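Local coordinates for DegV family protein (Streptococcus agalactiae, PDB 3LUP) that binds long-chain fatty acids such as elaidic acid and may play a role in lipid transport or fatty acid metabolism, at residues Y230-I235 with D257-V262. Numbering follows the deposited sequence.
Sequences YDIAII and DDLEIV
Four backbone hydrogen bonds join Ile232 and Ile234 to Asp258, Glu260 and Val262. Ile232 N donates to Asp258 O (2.8 Å), while Ile232 O accepts the longer bond from Glu260 N (3.2 Å). Ile234 N reaches Glu260 O at 2.8 Å, and Val262 N donates to Ile234 O at 2.9 Å, with an N-H...O angle of 168°; pairing continues from Val262 to His236. Ahead of the ladder, the carboxylates of Asp231 and Asp258 come within 4.2 Å (OD1 to OD1), their planes 80° apart; the like charges are probably offset by salt bridges to Arg132 and Lys284, respectively. The pairing is the parallel one of a beta-alpha-beta unit, in which helix 240-252 links strand 230-236 to 259-263, an outermost strand of the mixed six-stranded sheet. On the face that meets this helix, Leu259 CG lies anti to the backbone N (chi1 -161°), which carries CD1 across to Ile232 CG2 (3.7 Å) and Ile234 CD1 (4.0 Å); Tyr247 touches both Leu259 and Ile234. The opposite face carries Ala233, Glu260, Ile235 and Val262, with helix 124-138 against Ala233 and Ile235. There Ile235 CG1 lies alongside Val262 CG2 at 3.6 Å, and Ile235 also touches the bound elaidic acid.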
ATOM      1  N   TYR A 230       9.387  12.328   8.444  1.00 29.18           N
ATOM      2  CA  TYR A 230       8.718  11.192   7.811  1.00 28.46           C
ATOM      3  C   TYR A 230       9.030   9.851   8.438  1.00 28.65           C
ATOM      4  O   TYR A 230      10.180   9.554   8.728  1.00 28.91           O
ATOM      5  CB  TYR A 230       9.108  11.112   6.340  1.00 28.19           C
ATOM      6  CG  TYR A 230       8.591  12.246   5.497  1.00 27.61           C
ATOM      7  CD1 TYR A 230       7.403  12.118   4.777  1.00 25.90           C
ATOM      8  CD2 TYR A 230       9.297  13.459   5.412  1.00 27.45           C
ATOM      9  CE1 TYR A 230       6.926  13.160   3.994  1.00 25.73           C
ATOM     10  CE2 TYR A 230       8.821  14.508   4.636  1.00 26.82           C
ATOM     11  CZ  TYR A 230       7.639  14.346   3.925  1.00 27.03           C
ATOM     12  OH  TYR A 230       7.167  15.387   3.156  1.00 28.95           O
ATOM     13  N   ASP A 231       8.008   9.023   8.620  1.00 28.92           N
ATOM     14  CA  ASP A 231       8.233   7.591   8.824  1.00 29.23           C
ATOM     15  C   ASP A 231       8.674   6.980   7.483  1.00 29.23           C
ATOM     16  O   ASP A 231       7.994   7.172   6.453  1.00 29.18           O
ATOM     17  CB  ASP A 231       6.971   6.914   9.373  1.00 29.08           C
ATOM     18  CG  ASP A 231       6.687   7.289  10.851  1.00 31.14           C
ATOM     19  OD1 ASP A 231       7.615   7.166  11.695  1.00 31.95           O
ATOM     20  OD2 ASP A 231       5.538   7.695  11.175  1.00 30.89           O
ATOM     21  N   ILE A 232       9.820   6.285   7.482  1.00 28.77           N
ATOM     22  CA  ILE A 232      10.340   5.663   6.249  1.00 29.04           C
ATOM     23  C   ILE A 232      10.356   4.125   6.314  1.00 29.27           C
ATOM     24  O   ILE A 232      10.808   3.539   7.302  1.00 29.90           O
ATOM     25  CB  ILE A 232      11.759   6.175   5.857  1.00 28.91           C
ATOM     26  CG1 ILE A 232      11.861   7.686   6.026  1.00 29.28           C
ATOM     27  CG2 ILE A 232      12.098   5.800   4.412  1.00 29.14           C
ATOM     28  CD1 ILE A 232      13.279   8.199   6.007  1.00 28.91           C
ATOM     29  N   ALA A 233       9.873   3.483   5.251  1.00 28.96           N
ATOM     30  CA  ALA A 233       9.757   2.037   5.213  1.00 28.78           C
ATOM     31  C   ALA A 233      10.471   1.507   3.976  1.00 28.95           C
ATOM     32  O   ALA A 233      10.205   1.968   2.865  1.00 29.48           O
ATOM     33  CB  ALA A 233       8.277   1.630   5.191  1.00 28.15           C
ATOM     34  N   ILE A 234      11.393   0.564   4.168  1.00 28.62           N
ATOM     35  CA  ILE A 234      11.921  -0.202   3.051  1.00 28.48           C
ATOM     36  C   ILE A 234      11.128  -1.502   2.992  1.00 28.60           C
ATOM     37  O   ILE A 234      10.987  -2.210   3.994  1.00 29.04           O
ATOM     38  CB  ILE A 234      13.400  -0.528   3.209  1.00 28.55           C
ATOM     39  CG1 ILE A 234      14.205   0.748   3.428  1.00 28.58           C
ATOM     40  CG2 ILE A 234      13.906  -1.292   1.979  1.00 27.49           C
ATOM     41  CD1 ILE A 234      15.574   0.489   4.037  1.00 29.29           C
ATOM     42  N   ILE A 235      10.592  -1.806   1.822  1.00 28.31           N
ATOM     43  CA  ILE A 235       9.671  -2.923   1.688  1.00 28.12           C
ATOM     44  C   ILE A 235      10.160  -3.803   0.546  1.00 28.20           C
ATOM     45  O   ILE A 235      10.579  -3.290  -0.479  1.00 28.52           O
ATOM     46  CB  ILE A 235       8.232  -2.432   1.414  1.00 27.85           C
ATOM     47  CG1 ILE A 235       7.912  -1.202   2.274  1.00 27.30           C
ATOM     48  CG2 ILE A 235       7.224  -3.551   1.656  1.00 27.73           C
ATOM     49  CD1 ILE A 235       7.231  -0.086   1.516  1.00 26.12           C
ATOM     50  N   ASP A 257      17.021   6.657  11.599  1.00 40.90           N
ATOM     51  CA  ASP A 257      16.194   6.748  12.812  1.00 41.86           C
ATOM     52  C   ASP A 257      14.735   6.354  12.666  1.00 41.65           C
ATOM     53  O   ASP A 257      14.204   5.656  13.518  1.00 41.68           O
ATOM     54  CB  ASP A 257      16.345   8.116  13.472  1.00 42.21           C
ATOM     55  CG  ASP A 257      17.692   8.269  14.154  1.00 44.38           C
ATOM     56  OD1 ASP A 257      18.051   7.374  14.962  1.00 45.54           O
ATOM     57  OD2 ASP A 257      18.396   9.269  13.871  1.00 46.81           O
ATOM     58  N   ASP A 258      14.095   6.803  11.595  1.00 41.82           N
ATOM     59  CA  ASP A 258      12.723   6.389  11.290  1.00 41.84           C
ATOM     60  C   ASP A 258      12.731   5.457  10.074  1.00 41.16           C
ATOM     61  O   ASP A 258      12.032   5.685   9.085  1.00 40.88           O
ATOM     62  CB  ASP A 258      11.834   7.615  11.041  1.00 42.41           C
ATOM     63  CG  ASP A 258      11.854   8.602  12.200  1.00 43.35           C
ATOM     64  OD1 ASP A 258      11.307   8.282  13.283  1.00 44.84           O
ATOM     65  OD2 ASP A 258      12.404   9.706  12.022  1.00 44.00           O
ATOM     66  N   LEU A 259      13.529   4.399  10.174  1.00 40.50           N
ATOM     67  CA  LEU A 259      13.753   3.480   9.065  1.00 39.68           C
ATOM     68  C   LEU A 259      13.492   2.041   9.512  1.00 39.02           C
ATOM     69  O   LEU A 259      14.110   1.548  10.463  1.00 39.02           O
ATOM     70  CB  LEU A 259      15.181   3.651   8.557  1.00 39.64           C
ATOM     71  CG  LEU A 259      15.612   3.177   7.184  1.00 39.70           C
ATOM     72  CD1 LEU A 259      14.753   3.789   6.097  1.00 41.34           C
ATOM     73  CD2 LEU A 259      17.054   3.573   6.994  1.00 40.08           C
ATOM     74  N   GLU A 260      12.560   1.388   8.829  1.00 37.82           N
ATOM     75  CA  GLU A 260      12.119   0.052   9.180  1.00 36.92           C
ATOM     76  C   GLU A 260      12.106  -0.797   7.922  1.00 35.37           C
ATOM     77  O   GLU A 260      11.779  -0.297   6.843  1.00 35.03           O
ATOM     78  CB  GLU A 260      10.713   0.116   9.789  1.00 37.54           C
ATOM     79  CG  GLU A 260      10.304  -1.141  10.580  1.00 41.04           C
ATOM     80  CD  GLU A 260       8.841  -1.128  11.089  1.00 44.75           C
ATOM     81  OE1 GLU A 260       8.002  -0.344  10.552  1.00 44.12           O
ATOM     82  OE2 GLU A 260       8.541  -1.931  12.019  1.00 44.94           O
ATOM     83  N   ILE A 261      12.479  -2.068   8.053  1.00 33.94           N
ATOM     84  CA  ILE A 261      12.366  -3.020   6.937  1.00 33.18           C
ATOM     85  C   ILE A 261      11.160  -3.949   7.138  1.00 32.91           C
ATOM     86  O   ILE A 261      11.003  -4.590   8.190  1.00 32.84           O
ATOM     87  CB  ILE A 261      13.667  -3.843   6.682  1.00 33.07           C
ATOM     88  CG1 ILE A 261      14.863  -2.915   6.392  1.00 33.14           C
ATOM     89  CG2 ILE A 261      13.463  -4.805   5.513  1.00 32.78           C
ATOM     90  CD1 ILE A 261      16.256  -3.560   6.486  1.00 30.65           C
ATOM     91  N   VAL A 262      10.298  -3.997   6.127  1.00 32.31           N
ATOM     92  CA  VAL A 262       9.076  -4.786   6.182  1.00 31.79           C
ATOM     93  C   VAL A 262       8.865  -5.481   4.850  1.00 31.84           C
ATOM     94  O   VAL A 262       9.384  -5.032   3.818  1.00 31.48           O
ATOM     95  CB  VAL A 262       7.827  -3.921   6.510  1.00 31.96           C
ATOM     96  CG1 VAL A 262       7.946  -3.311   7.886  1.00 31.92           C
ATOM     97  CG2 VAL A 262       7.580  -2.835   5.449  1.00 31.13           C
TER